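Local coordinates for meta cleavage compound hydrolase (Janthinobacterium, PDB 1J1I), which hydrolyses a carbon-carbon bond of the meta-cleavage compound formed in carbazole breakdown, very probably releasing anthranilate, at residues A[20-24]-A[25-29]; A[165-168]-A[169-173]; A[184-187]-A[188-192]; A[201-204]-A[205-209]; A[269-272]-A[273-277]. All blocks are in the same frame, centred on the assembly; numbering follows the deposited sequence.

Interaction 1: A[20-24]-A[25-29]; sequences FVNAG and GVETR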
loop_
_atom_site.group_PDB
_atom_site.type_symbol
_atom_site.label_atom_id
_atom_site.label_comp_id
_atom_site.label_asym_id
_atom_site.label_seq_id
_atom_site.Cartn_x
_atom_site.Cartn_y
_atom_site.Cartn_z
ATOM N N PHE A 20 -6.303 32.451 -6.526
ATOM C CA PHE A 20 -5.325 32.717 -7.571
ATOM C C PHE A 20 -4.096 33.370 -6.951
ATOM O O PHE A 20 -4.204 34.117 -5.977
ATOM C CB PHE A 20 -5.909 33.636 -8.649
ATOM C CG PHE A 20 -7.027 33.013 -9.440
ATOM C CD1 PHE A 20 -8.316 32.942 -8.921
ATOM C CD2 PHE A 20 -6.787 32.497 -10.708
ATOM C CE1 PHE A 20 -9.355 32.366 -9.657
ATOM C CE2 PHE A 20 -7.815 31.920 -11.453
ATOM C CZ PHE A 20 -9.101 31.854 -10.928
ATOM N N VAL A 21 -2.927 33.083 -7.509
ATOM C CA VAL A 21 -1.686 33.647 -7.000
ATOM C C VAL A 21 -0.691 33.833 -8.143
ATOM O O VAL A 21 -0.713 33.091 -9.118
ATOM C CB VAL A 21 -1.055 32.716 -5.925
ATOM C CG1 VAL A 21 -0.638 31.387 -6.553
ATOM C CG2 VAL A 21 0.140 33.396 -5.273
ATOM N N ASN A 22 0.176 34.830 -8.023
ATOM C CA ASN A 22 1.181 35.066 -9.051
ATOM C C ASN A 22 2.389 34.171 -8.759
ATOM O O ASN A 22 3.140 34.416 -7.814
ATOM C CB ASN A 22 1.609 36.537 -9.044
ATOM C CG ASN A 22 2.490 36.894 -10.226
ATOM O OD1 ASN A 22 3.329 36.102 -10.646
ATOM N ND2 ASN A 22 2.313 38.103 -10.757
ATOM N N ALA A 23 2.572 33.126 -9.561
ATOM C CA ALA A 23 3.698 32.218 -9.353
ATOM C C ALA A 23 4.860 32.584 -10.263
ATOM O O ALA A 23 4.976 32.079 -11.380
ATOM C CB ALA A 23 3.263 30.757 -9.589
ATOM N N GLY A 24 5.709 33.487 -9.776
ATOM C CA GLY A 24 6.862 33.921 -10.540
ATOM C C GLY A 24 6.544 34.475 -11.917
ATOM O O GLY A 24 7.337 34.327 -12.843
ATOM N N GLY A 25 5.385 35.108 -12.061
ATOM C CA GLY A 25 5.022 35.666 -13.350
ATOM C C GLY A 25 3.871 34.946 -14.016
ATOM O O GLY A 25 3.277 35.462 -14.960
ATOM N N VAL A 26 3.554 33.751 -13.533
ATOM C CA VAL A 26 2.447 32.983 -14.095
ATOM C C VAL A 26 1.280 32.942 -13.107
ATOM O O VAL A 26 1.378 32.307 -12.054
ATOM C CB VAL A 26 2.879 31.524 -14.427
ATOM C CG1 VAL A 26 1.695 30.742 -15.006
ATOM C CG2 VAL A 26 4.034 31.535 -15.425
ATOM N N GLU A 27 0.186 33.635 -13.427
ATOM C CA GLU A 27 -0.983 33.622 -12.549
ATOM C C GLU A 27 -1.404 32.164 -12.474
ATOM O O GLU A 27 -1.510 31.493 -13.501
ATOM C CB GLU A 27 -2.144 34.450 -13.119
ATOM C CG GLU A 27 -2.379 35.821 -12.470
ATOM C CD GLU A 27 -2.039 35.869 -10.983
ATOM O OE1 GLU A 27 -0.876 36.164 -10.671
ATOM O OE2 GLU A 27 -2.924 35.611 -10.136
ATOM N N THR A 28 -1.662 31.684 -11.262
ATOM C CA THR A 28 -2.013 30.285 -11.064
ATOM C C THR A 28 -3.280 30.109 -10.245
ATOM O O THR A 28 -3.488 30.798 -9.247
ATOM C CB THR A 28 -0.849 29.553 -10.363
ATOM O OG1 THR A 28 0.364 29.807 -11.082
ATOM C CG2 THR A 28 -1.099 28.051 -10.314
ATOM N N ARG A 29 -4.124 29.181 -10.679
ATOM C CA ARG A 29 -5.374 28.896 -9.993
ATOM C C ARG A 29 -5.249 27.641 -9.148
ATOM O O ARG A 29 -4.690 26.636 -9.592
ATOM C CB ARG A 29 -6.499 28.695 -11.012
ATOM C CG ARG A 29 -7.836 28.275 -10.408
ATOM C CD ARG A 29 -8.222 26.877 -10.861
ATOM N NE ARG A 29 -9.622 26.580 -10.574
ATOM C CZ ARG A 29 -10.286 25.551 -11.087
ATOM N NH1 ARG A 29 -9.679 24.712 -11.916
ATOM N NH2 ARG A 29 -11.564 25.370 -10.783
#
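Phe20 and Arg29 meet because Phe20 turns CG beside its own backbone N (chi1 -66°), while Arg29 sets CG anti to N. The arginine chain thereby lays CG over one face of the ring, a CH-pi contact with CG 4.2 Å from the ring centroid, and CB of Arg29 lies 3.5 Å from Phe20 CE2. Beyond CG the arginine bends away and its guanidinium forms salt bridges with Glu18, Asp72 and Glu50. Asn22, with CG anti to N (chi1 -171°), swings its amide round the turn, where OD1 accepts the N-H of Gly25 at 2.7 Å. On the other face of the hairpin Thr28 OG1 donates to Val26 O at 2.9 Å and also bonds His94. Val26 O is therefore gripped twice, by Ala23 N at 2.9 Å and by the threonine hydroxyl, from opposite faces of its carbonyl plane. Val21 and Thr28 form a hydrogen-bonded pair farther from the turn, and Val21 also packs on Phe98 of helix 88-101. With Gly24 and Gly25 at its corners, the type I' turn from Ala23 to Val26 closes a tight antiparallel beta hairpin, the two-strand edge of the alpha/beta hydrolase sheet.

Interaction 2: A[165-168]-A[169-173]; sequences HLVK and ALTND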
loop_
_atom_site.group_PDB
_atom_site.type_symbol
_atom_site.label_atom_id
_atom_site.label_comp_id
_atom_site.label_asym_id
_atom_site.label_seq_id
_atom_site.Cartn_x
_atom_site.Cartn_y
_atom_site.Cartn_z
ATOM N N HIS A 165 -15.492 8.182 -24.357
ATOM C CA HIS A 165 -14.674 7.034 -24.727
ATOM C C HIS A 165 -13.324 7.077 -24.026
ATOM O O HIS A 165 -12.813 6.048 -23.595
ATOM C CB HIS A 165 -14.458 6.985 -26.243
ATOM C CG HIS A 165 -15.655 6.514 -27.012
ATOM N ND1 HIS A 165 -16.248 5.290 -26.787
ATOM C CD2 HIS A 165 -16.355 7.093 -28.017
ATOM C CE1 HIS A 165 -17.262 5.136 -27.620
ATOM N NE2 HIS A 165 -17.349 6.214 -28.377
ATOM N N LEU A 166 -12.749 8.270 -23.912
ATOM C CA LEU A 166 -11.453 8.424 -23.261
ATOM C C LEU A 166 -11.522 8.030 -21.788
ATOM O O LEU A 166 -10.690 7.264 -21.306
ATOM C CB LEU A 166 -10.959 9.874 -23.402
ATOM C CG LEU A 166 -9.608 10.286 -22.799
ATOM C CD1 LEU A 166 -9.716 10.401 -21.286
ATOM C CD2 LEU A 166 -8.540 9.280 -23.199
ATOM N N VAL A 167 -12.514 8.551 -21.073
ATOM C CA VAL A 167 -12.657 8.238 -19.656
ATOM C C VAL A 167 -12.873 6.744 -19.431
ATOM O O VAL A 167 -12.261 6.155 -18.542
ATOM C CB VAL A 167 -13.815 9.033 -19.019
ATOM C CG1 VAL A 167 -14.000 8.615 -17.567
ATOM C CG2 VAL A 167 -13.520 10.529 -19.104
ATOM N N LYS A 168 -13.742 6.134 -20.232
ATOM C CA LYS A 168 -13.997 4.703 -20.106
ATOM C C LYS A 168 -12.720 3.913 -20.381
ATOM O O LYS A 168 -12.426 2.931 -19.703
ATOM C CB LYS A 168 -15.083 4.256 -21.093
ATOM C CG LYS A 168 -16.479 4.747 -20.770
ATOM C CD LYS A 168 -17.501 4.104 -21.698
ATOM C CE LYS A 168 -18.917 4.552 -21.367
ATOM N NZ LYS A 168 -19.924 3.927 -22.270
ATOM N N ALA A 169 -11.961 4.355 -21.378
ATOM C CA ALA A 169 -10.723 3.683 -21.751
ATOM C C ALA A 169 -9.643 3.720 -20.669
ATOM O O ALA A 169 -8.925 2.738 -20.471
ATOM C CB ALA A 169 -10.180 4.288 -23.038
ATOM N N LEU A 170 -9.539 4.846 -19.966
ATOM C CA LEU A 170 -8.521 5.022 -18.927
ATOM C C LEU A 170 -8.912 4.547 -17.532
ATOM O O LEU A 170 -8.104 4.617 -16.600
ATOM C CB LEU A 170 -8.122 6.495 -18.834
ATOM C CG LEU A 170 -7.678 7.195 -20.117
ATOM C CD1 LEU A 170 -7.130 8.568 -19.764
ATOM C CD2 LEU A 170 -6.620 6.373 -20.824
ATOM N N THR A 171 -10.146 4.077 -17.383
ATOM C CA THR A 171 -10.635 3.615 -16.091
ATOM C C THR A 171 -10.956 2.119 -16.096
ATOM O O THR A 171 -11.063 1.506 -17.157
ATOM C CB THR A 171 -11.896 4.404 -15.676
ATOM O OG1 THR A 171 -12.880 4.320 -16.717
ATOM C CG2 THR A 171 -11.551 5.868 -15.434
ATOM N N ASN A 172 -11.102 1.540 -14.906
ATOM C CA ASN A 172 -11.410 0.116 -14.778
ATOM C C ASN A 172 -12.816 -0.164 -15.312
ATOM O O ASN A 172 -13.683 0.712 -15.294
ATOM C CB ASN A 172 -11.297 -0.323 -13.312
ATOM C CG ASN A 172 -12.473 0.128 -12.467
ATOM O OD1 ASN A 172 -13.525 -0.512 -12.453
ATOM N ND2 ASN A 172 -12.301 1.237 -11.760
ATOM N N ASP A 173 -13.035 -1.391 -15.774
ATOM C CA ASP A 173 -14.322 -1.786 -16.347
ATOM C C ASP A 173 -15.540 -1.545 -15.464
ATOM O O ASP A 173 -16.669 -1.564 -15.949
ATOM C CB ASP A 173 -14.286 -3.262 -16.759
ATOM C CG ASP A 173 -13.115 -3.591 -17.666
ATOM O OD1 ASP A 173 -12.742 -2.741 -18.502
ATOM O OD2 ASP A 173 -12.570 -4.710 -17.552
HETATM O O HOH W 1 -13.748 2.083 -17.756
#
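Thr171 folds back on Val167 at the C-terminal end of helix 160-170, and its side chain can be followed outward from CB, which lies 3.4 Å from Val167 O. With chi1 at 55°, OG1 sits between the threonine's own backbone N and carbonyl carbon, and there it donates to Val167 O at 2.7 Å, tilted 28° from the carbonyl plane. The same oxygen accepts a hydrogen bond from a water, 2.6 Å from OG1, which also lies near Lys168 O and Asn172 O. The methyl, CG2, rests 3.2 Å from Val167 O as well, so both branches flank one carbonyl. The hydroxyl adds a side-chain donor to Val167 O in the last turn, where Leu170 N still bonds Leu166 O at 3.0 Å but the bond from Thr171 N to Lys168 O is weak.

On the adjacent flank, Leu166 and Leu170 make the apolar part of the contact. Leu166 sends CG anti to its backbone N (chi1 -180°), which carries its methyls along the helix until CD1 is 3.5 Å from Leu170 CD1; CD2 packs on the same methyl at 3.8 Å. Leu170 CG also leans on Leu166 O.

The Leu170 backbone is hydrogen-bonded to that of His261, probably an active-site residue; its side chain comes within about 4 Å of that of His261 and touches Val235 and Trp262. Val167 packs on Met181 and Ile182 of helix 179-190, the next helix in the chain, so this helix end lies between that helix and the loops carrying Val235 and Trp262, beside the probable active site.

Interaction 3: A[184-187]-A[188-192]; sequences SRYT and YATDE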
loop_
_atom_site.group_PDB
_atom_site.type_symbol
_atom_site.label_atom_id
_atom_site.label_comp_id
_atom_site.label_asym_id
_atom_site.label_seq_id
_atom_site.Cartn_x
_atom_site.Cartn_y
_atom_site.Cartn_z
ATOM N N SER A 184 -18.122 18.820 -17.411
ATOM C CA SER A 184 -17.160 19.738 -16.813
ATOM C C SER A 184 -15.803 19.631 -17.508
ATOM O O SER A 184 -15.215 20.643 -17.894
ATOM C CB SER A 184 -17.012 19.439 -15.319
ATOM O OG SER A 184 -16.144 20.366 -14.692
ATOM N N ARG A 185 -15.311 18.405 -17.673
ATOM C CA ARG A 185 -14.023 18.187 -18.327
ATOM C C ARG A 185 -14.068 18.616 -19.788
ATOM O O ARG A 185 -13.117 19.203 -20.303
ATOM C CB ARG A 185 -13.607 16.711 -18.233
ATOM C CG ARG A 185 -12.368 16.368 -19.061
ATOM C CD ARG A 185 -11.966 14.901 -18.926
ATOM N NE ARG A 185 -11.129 14.656 -17.758
ATOM C CZ ARG A 185 -9.821 14.410 -17.807
ATOM N NH1 ARG A 185 -9.187 14.370 -18.971
ATOM N NH2 ARG A 185 -9.147 14.212 -16.686
ATOM N N TYR A 186 -15.176 18.319 -20.457
ATOM C CA TYR A 186 -15.327 18.688 -21.858
ATOM C C TYR A 186 -15.325 20.208 -22.012
ATOM O O TYR A 186 -14.755 20.743 -22.962
ATOM C CB TYR A 186 -16.631 18.116 -22.424
ATOM C CG TYR A 186 -16.812 18.397 -23.897
ATOM C CD1 TYR A 186 -15.864 17.968 -24.824
ATOM C CD2 TYR A 186 -17.916 19.107 -24.365
ATOM C CE1 TYR A 186 -16.006 18.240 -26.176
ATOM C CE2 TYR A 186 -18.069 19.384 -25.722
ATOM C CZ TYR A 186 -17.107 18.947 -26.620
ATOM O OH TYR A 186 -17.239 19.216 -27.963
ATOM N N THR A 187 -15.966 20.898 -21.074
ATOM C CA THR A 187 -16.024 22.354 -21.106
ATOM C C THR A 187 -14.615 22.943 -21.023
ATOM O O THR A 187 -14.284 23.872 -21.762
ATOM C CB THR A 187 -16.885 22.908 -19.950
ATOM O OG1 THR A 187 -18.247 22.497 -20.129
ATOM C CG2 THR A 187 -16.822 24.430 -19.917
ATOM N N TYR A 188 -13.786 22.400 -20.132
ATOM C CA TYR A 188 -12.414 22.883 -19.992
ATOM C C TYR A 188 -11.586 22.567 -21.233
ATOM O O TYR A 188 -10.767 23.376 -21.666
ATOM C CB TYR A 188 -11.726 22.251 -18.776
ATOM C CG TYR A 188 -12.085 22.868 -17.444
ATOM C CD1 TYR A 188 -12.843 22.164 -16.509
ATOM C CD2 TYR A 188 -11.635 24.142 -17.103
ATOM C CE1 TYR A 188 -13.142 22.714 -15.261
ATOM C CE2 TYR A 188 -11.926 24.702 -15.861
ATOM C CZ TYR A 188 -12.678 23.982 -14.945
ATOM O OH TYR A 188 -12.960 24.526 -13.713
ATOM N N ALA A 189 -11.808 21.388 -21.805
ATOM C CA ALA A 189 -11.064 20.947 -22.980
ATOM C C ALA A 189 -11.414 21.703 -24.256
ATOM O O ALA A 189 -10.603 21.769 -25.185
ATOM C CB ALA A 189 -11.280 19.450 -23.195
ATOM N N THR A 190 -12.617 22.267 -24.297
ATOM C CA THR A 190 -13.082 23.004 -25.465
ATOM C C THR A 190 -12.634 24.461 -25.472
ATOM O O THR A 190 -12.417 25.037 -26.539
ATOM C CB THR A 190 -14.621 22.941 -25.576
ATOM O OG1 THR A 190 -15.017 21.604 -25.898
ATOM C CG2 THR A 190 -15.124 23.889 -26.657
ATOM N N ASP A 191 -12.507 25.056 -24.288
ATOM C CA ASP A 191 -12.062 26.443 -24.174
ATOM C C ASP A 191 -10.866 26.606 -25.110
ATOM O O ASP A 191 -9.815 26.002 -24.887
ATOM C CB ASP A 191 -11.647 26.738 -22.731
ATOM C CG ASP A 191 -11.097 28.137 -22.555
ATOM O OD1 ASP A 191 -11.862 29.102 -22.747
ATOM O OD2 ASP A 191 -9.898 28.272 -22.226
ATOM N N GLU A 192 -11.022 27.414 -26.155
ATOM C CA GLU A 192 -9.942 27.586 -27.120
ATOM C C GLU A 192 -8.562 27.922 -26.562
ATOM O O GLU A 192 -7.563 27.422 -27.075
ATOM C CB GLU A 192 -10.340 28.586 -28.217
ATOM C CG GLU A 192 -11.221 29.735 -27.783
ATOM C CD GLU A 192 -11.894 30.411 -28.970
ATOM O OE1 GLU A 192 -11.176 30.816 -29.912
ATOM O OE2 GLU A 192 -13.140 30.535 -28.961
#
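Thr190 OG1 lies over one face of the Tyr186 ring, 3.4 Å above its plane and displaced toward the rim, closest to CE1 and CZ. The same oxygen donates to Tyr186 O at 3.1 Å, and Thr190 N reaches that carbonyl at 2.9 Å from the opposite face of its plane. One acceptor is therefore held by both donors of a single residue. Two torsions produce the overlap: Tyr186 has CG anti to its backbone N (chi1 -177°), and Thr190 keeps OG1 beside its own N (chi1 -69°), which turns the hydroxyl back toward the preceding turn.

On another flank of the helix the Tyr188 ring lies against the start of the same turn, its CD1 3.1 Å from Ser184 O and its CE1 3.9 Å from Ser184 OG. Tyr188 N bonds that carbonyl at 3.2 Å, so backbone and ring of the tyrosine share one neighbour.

Farther out, other parts hold the phenol groups. Tyr186 OH bonds Phe158 O, and the Tyr188 hydroxyl has a weak bond to Arg29 of the hairpin. Arg185, on the buried side, packs against Trp262, Met163 and Asn54, its side chain about 8 Å from that of Ser114, the probable active-site serine.

At the helix end the bond from Asp191 N to Thr187 O is weak, and Asp191 leaves helical geometry. Its side chain caps a backbone N in the first turn of helix 192-208, and OD2 also bonds Thr194 OG1: an aspartate N-cap between two helices of the region inserted between strands 131-137 and 225-230, consistent with the lid of alpha/beta hydrolases.

Interaction 4: A[201-204]-A[205-209]; sequences TMQW and IREQG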
loop_
_atom_site.group_PDB
_atom_site.type_symbol
_atom_site.label_atom_id
_atom_site.label_comp_id
_atom_site.label_asym_id
_atom_site.label_seq_id
_atom_site.Cartn_x
_atom_site.Cartn_y
_atom_site.Cartn_z
ATOM N N THR A 201 1.406 21.694 -25.500
ATOM C CA THR A 201 1.938 20.789 -24.482
ATOM C C THR A 201 2.203 19.401 -25.086
ATOM O O THR A 201 3.280 18.830 -24.903
ATOM C CB THR A 201 0.948 20.656 -23.285
ATOM O OG1 THR A 201 0.884 21.903 -22.576
ATOM C CG2 THR A 201 1.389 19.558 -22.331
ATOM N N MET A 202 1.221 18.868 -25.809
ATOM C CA MET A 202 1.357 17.550 -26.427
ATOM C C MET A 202 2.389 17.521 -27.548
ATOM O O MET A 202 3.037 16.500 -27.781
ATOM C CB MET A 202 0.004 17.067 -26.962
ATOM C CG MET A 202 -1.041 16.851 -25.879
ATOM S SD MET A 202 -0.366 15.943 -24.464
ATOM C CE MET A 202 -0.048 14.347 -25.195
ATOM N N GLN A 203 2.546 18.647 -28.235
ATOM C CA GLN A 203 3.504 18.742 -29.329
ATOM C C GLN A 203 4.924 18.520 -28.821
ATOM O O GLN A 203 5.682 17.738 -29.396
ATOM C CB GLN A 203 3.411 20.116 -29.996
ATOM C CG GLN A 203 4.289 20.261 -31.229
ATOM C CD GLN A 203 4.258 21.662 -31.798
ATOM O OE1 GLN A 203 3.210 22.305 -31.824
ATOM N NE2 GLN A 203 5.405 22.141 -32.271
ATOM N N TRP A 204 5.284 19.210 -27.742
ATOM C CA TRP A 204 6.618 19.065 -27.176
ATOM C C TRP A 204 6.862 17.625 -26.735
ATOM O O TRP A 204 7.912 17.054 -27.005
ATOM C CB TRP A 204 6.804 19.989 -25.971
ATOM C CG TRP A 204 8.177 19.898 -25.400
ATOM C CD1 TRP A 204 9.299 20.548 -25.845
ATOM C CD2 TRP A 204 8.604 19.054 -24.325
ATOM N NE1 TRP A 204 10.392 20.160 -25.112
ATOM C CE2 TRP A 204 9.995 19.241 -24.167
ATOM C CE3 TRP A 204 7.945 18.153 -23.473
ATOM C CZ2 TRP A 204 10.746 18.565 -23.197
ATOM C CZ3 TRP A 204 8.689 17.475 -22.503
ATOM C CH2 TRP A 204 10.072 17.687 -22.374
ATOM N N ILE A 205 5.891 17.046 -26.040
ATOM C CA ILE A 205 6.016 15.672 -25.569
ATOM C C ILE A 205 6.221 14.748 -26.774
ATOM O O ILE A 205 7.103 13.893 -26.780
ATOM C CB ILE A 205 4.746 15.252 -24.795
ATOM C CG1 ILE A 205 4.678 16.023 -23.473
ATOM C CG2 ILE A 205 4.745 13.755 -24.553
ATOM C CD1 ILE A 205 3.406 15.795 -22.693
ATOM N N ARG A 206 5.404 14.957 -27.795
ATOM C CA ARG A 206 5.446 14.172 -29.025
ATOM C C ARG A 206 6.833 14.234 -29.669
ATOM O O ARG A 206 7.366 13.220 -30.132
ATOM C CB ARG A 206 4.398 14.722 -29.996
ATOM C CG ARG A 206 3.559 13.693 -30.727
ATOM C CD ARG A 206 4.368 12.891 -31.722
ATOM N NE ARG A 206 3.529 12.401 -32.814
ATOM C CZ ARG A 206 3.088 13.158 -33.817
ATOM N NH1 ARG A 206 3.408 14.444 -33.874
ATOM N NH2 ARG A 206 2.329 12.628 -34.770
ATOM N N GLU A 207 7.412 15.431 -29.687
ATOM C CA GLU A 207 8.723 15.656 -30.282
ATOM C C GLU A 207 9.878 15.069 -29.475
ATOM O O GLU A 207 11.006 14.986 -29.966
ATOM C CB GLU A 207 8.930 17.160 -30.515
ATOM C CG GLU A 207 7.958 17.723 -31.552
ATOM C CD GLU A 207 7.985 19.241 -31.667
ATOM O OE1 GLU A 207 7.249 19.769 -32.528
ATOM O OE2 GLU A 207 8.724 19.903 -30.904
ATOM N N GLN A 208 9.598 14.651 -28.243
ATOM C CA GLN A 208 10.631 14.047 -27.403
ATOM C C GLN A 208 10.482 12.528 -27.408
ATOM O O GLN A 208 11.373 11.803 -26.962
ATOM C CB GLN A 208 10.525 14.544 -25.955
ATOM C CG GLN A 208 10.403 16.047 -25.789
ATOM C CD GLN A 208 11.480 16.809 -26.523
ATOM O OE1 GLN A 208 12.667 16.562 -26.334
ATOM N NE2 GLN A 208 11.068 17.749 -27.368
ATOM N N GLY A 209 9.348 12.051 -27.909
ATOM C CA GLY A 209 9.099 10.622 -27.933
ATOM C C GLY A 209 8.379 10.194 -26.667
ATOM O O GLY A 209 8.360 9.013 -26.310
#
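Trp204 and Gln208 lie stacked, the indole plane and the glutamine amide only 13° apart. The aliphatic part of Gln208 does the closest touching: CG stands above the centre of the six-membered ring, 3.5 Å from its centroid and 9° off the normal, a well-centred CH-pi contact. Farther along, NE2 passes over the pyrrole side of the same face. A bend at chi2 brings the chain back over the indole instead of out into solvent, and from there NE2 donates to Trp204 O at 3.3 Å, with the acceptor in the amide plane. Trp204 is thus met twice by one residue, on its ring and on its carbonyl.

Gln203 and Glu207 are arranged differently. They run side by side and point the same way, with amide and carboxylate planes steeply inclined; Gln203 NE2 reaches the syn side of Glu207 OE1 at 3.0 Å, though 34° out of the carboxylate plane. Across the helix, Ile205 fits between two neighbours: its CG1 is 3.9 Å from Trp204 CE3, and its CD1 is 4.2 Å from Met202 SD. Trp204 also packs on Gln88 of helix 88-101.

Gly209, with positive phi, closes the helix in a Schellman motif, its N-H bonding Arg206 O at 3.2 Å and, weakly, Ile205 O at 3.1 Å.

The Gln203-Glu207 pair lies on an exposed flank, while Ile205 and Thr201 face Met115 of helix 114-126. The amide-carboxylate bond is probably polarised by the glutamate's charge. The bond to Trp204 O fixes the Gln208 amide, so that its CG stays over the indole, a contact probably dominated by dispersion.

Interaction 5: A[269-272]-A[273-277]; sequences EDFA and NATLS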
loop_
_atom_site.group_PDB
_atom_site.type_symbol
_atom_site.label_atom_id
_atom_site.label_comp_id
_atom_site.label_asym_id
_atom_site.label_seq_id
_atom_site.Cartn_x
_atom_site.Cartn_y
_atom_site.Cartn_z
ATOM N N GLU A 269 -12.148 7.238 -1.997
ATOM C CA GLU A 269 -11.993 6.900 -0.584
ATOM C C GLU A 269 -10.747 6.051 -0.350
ATOM O O GLU A 269 -9.983 6.282 0.593
ATOM C CB GLU A 269 -13.224 6.147 -0.083
ATOM C CG GLU A 269 -14.471 7.006 0.017
ATOM C CD GLU A 269 -14.907 7.227 1.454
ATOM O OE1 GLU A 269 -15.299 6.241 2.119
ATOM O OE2 GLU A 269 -14.855 8.386 1.922
ATOM N N ASP A 270 -10.555 5.063 -1.214
ATOM C CA ASP A 270 -9.408 4.175 -1.112
ATOM C C ASP A 270 -8.123 4.989 -1.260
ATOM O O ASP A 270 -7.228 4.912 -0.424
ATOM C CB ASP A 270 -9.488 3.093 -2.198
ATOM C CG ASP A 270 -8.385 2.049 -2.071
ATOM O OD1 ASP A 270 -8.406 1.057 -2.829
ATOM O OD2 ASP A 270 -7.494 2.223 -1.219
ATOM N N PHE A 271 -8.042 5.784 -2.320
ATOM C CA PHE A 271 -6.855 6.595 -2.552
ATOM C C PHE A 271 -6.571 7.601 -1.439
ATOM O O PHE A 271 -5.427 7.737 -0.998
ATOM C CB PHE A 271 -6.967 7.361 -3.870
ATOM C CG PHE A 271 -5.819 8.294 -4.101
ATOM C CD1 PHE A 271 -4.619 7.824 -4.634
ATOM C CD2 PHE A 271 -5.902 9.625 -3.703
ATOM C CE1 PHE A 271 -3.516 8.664 -4.756
ATOM C CE2 PHE A 271 -4.804 10.470 -3.821
ATOM C CZ PHE A 271 -3.609 9.988 -4.349
ATOM N N ALA A 272 -7.606 8.319 -1.011
ATOM C CA ALA A 272 -7.466 9.329 0.030
ATOM C C ALA A 272 -6.964 8.739 1.337
ATOM O O ALA A 272 -6.109 9.323 2.001
ATOM C CB ALA A 272 -8.803 10.040 0.258
ATOM N N ASN A 273 -7.512 7.588 1.709
ATOM C CA ASN A 273 -7.116 6.925 2.943
ATOM C C ASN A 273 -5.686 6.416 2.878
ATOM O O ASN A 273 -4.945 6.521 3.850
ATOM C CB ASN A 273 -8.074 5.772 3.251
ATOM C CG ASN A 273 -9.263 6.216 4.080
ATOM O OD1 ASN A 273 -9.887 7.240 3.801
ATOM N ND2 ASN A 273 -9.584 5.441 5.108
ATOM N N ALA A 274 -5.301 5.866 1.733
ATOM C CA ALA A 274 -3.947 5.359 1.561
ATOM C C ALA A 274 -2.966 6.527 1.674
ATOM O O ALA A 274 -1.866 6.386 2.224
ATOM C CB ALA A 274 -3.808 4.686 0.199
ATOM N N THR A 275 -3.374 7.680 1.151
ATOM C CA THR A 275 -2.541 8.877 1.199
ATOM C C THR A 275 -2.454 9.411 2.628
ATOM O O THR A 275 -1.381 9.804 3.083
ATOM C CB THR A 275 -3.097 9.978 0.282
ATOM O OG1 THR A 275 -3.101 9.511 -1.074
ATOM C CG2 THR A 275 -2.241 11.241 0.378
ATOM N N LEU A 276 -3.582 9.426 3.334
ATOM C CA LEU A 276 -3.596 9.902 4.713
ATOM C C LEU A 276 -2.669 9.042 5.559
ATOM O O LEU A 276 -1.886 9.554 6.355
ATOM C CB LEU A 276 -5.012 9.838 5.299
ATOM C CG LEU A 276 -6.006 10.891 4.810
ATOM C CD1 LEU A 276 -7.385 10.613 5.396
ATOM C CD2 LEU A 276 -5.520 12.273 5.217
ATOM N N SER A 277 -2.766 7.732 5.373
ATOM C CA SER A 277 -1.947 6.782 6.112
ATOM C C SER A 277 -0.461 7.036 5.842
ATOM O O SER A 277 0.349 7.088 6.768
ATOM C CB SER A 277 -2.334 5.352 5.710
ATOM O OG SER A 277 -1.636 4.382 6.468
#
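Phe271 offers one face of its ring to Thr275 OG1, which sits 3.3 Å above the plane, offset toward the rim and nearest CZ and CE2. The ring reaches this place because CG lies anti to the backbone N (chi1 175°), pointing the phenyl toward the next turn of helix 268-281. Thr275 holds OG1 beside its own N (chi1 -61°), and from there the hydroxyl donates to Phe271 O at 2.9 Å. That donor stands 36° out of the carbonyl plane, while Thr275 N arrives at 3.0 Å from the opposite face, so two donors of one threonine grip a single carbonyl oxygen.

The flanks of the same turns face other parts of the protein. Leu276 CG rests 3.2 Å from Ala272 O, and its side chain packs on Ile61 and Leu62 of helix 59-62, with Ala272 touching Ile61 as well. On the flank toward the second subunit, Asp270 bonds Tyr254 OH of strand 251-256 and, through OD1, Trp252 NE1 of the second subunit; Asn273 packs on Ser280 of that subunit.

Chemically, the bond to Phe271 O is what satisfies the buried hydroxyl of Thr275; the ring face only covers its oxygen. The Asp270 carboxylate is likewise held by two donors, one from each chain, which probably favours its charged form at the subunit interface.

In the fold
All five contacts are local and follow in series along the chain, none enclosing or crossing another. Interaction 1 closes the hairpin of strands 17-23 and 26-33 at one edge of the sheet. Interactions 2, 3 and 4 sit on three successive helices, 160-170, 179-190 and 192-208, inserted between strands 131-137 and 225-230, as the lid probably is in meta-cleavage product hydrolases; the first two come within about 5 Å at their nearest atoms. Interaction 3 also reaches back to the hairpin, Tyr188 meeting Arg29. Interaction 5, on helix 268-281, ends the series against strand 251-256 and the second subunit, its centre about 33 Å from that of interaction 4.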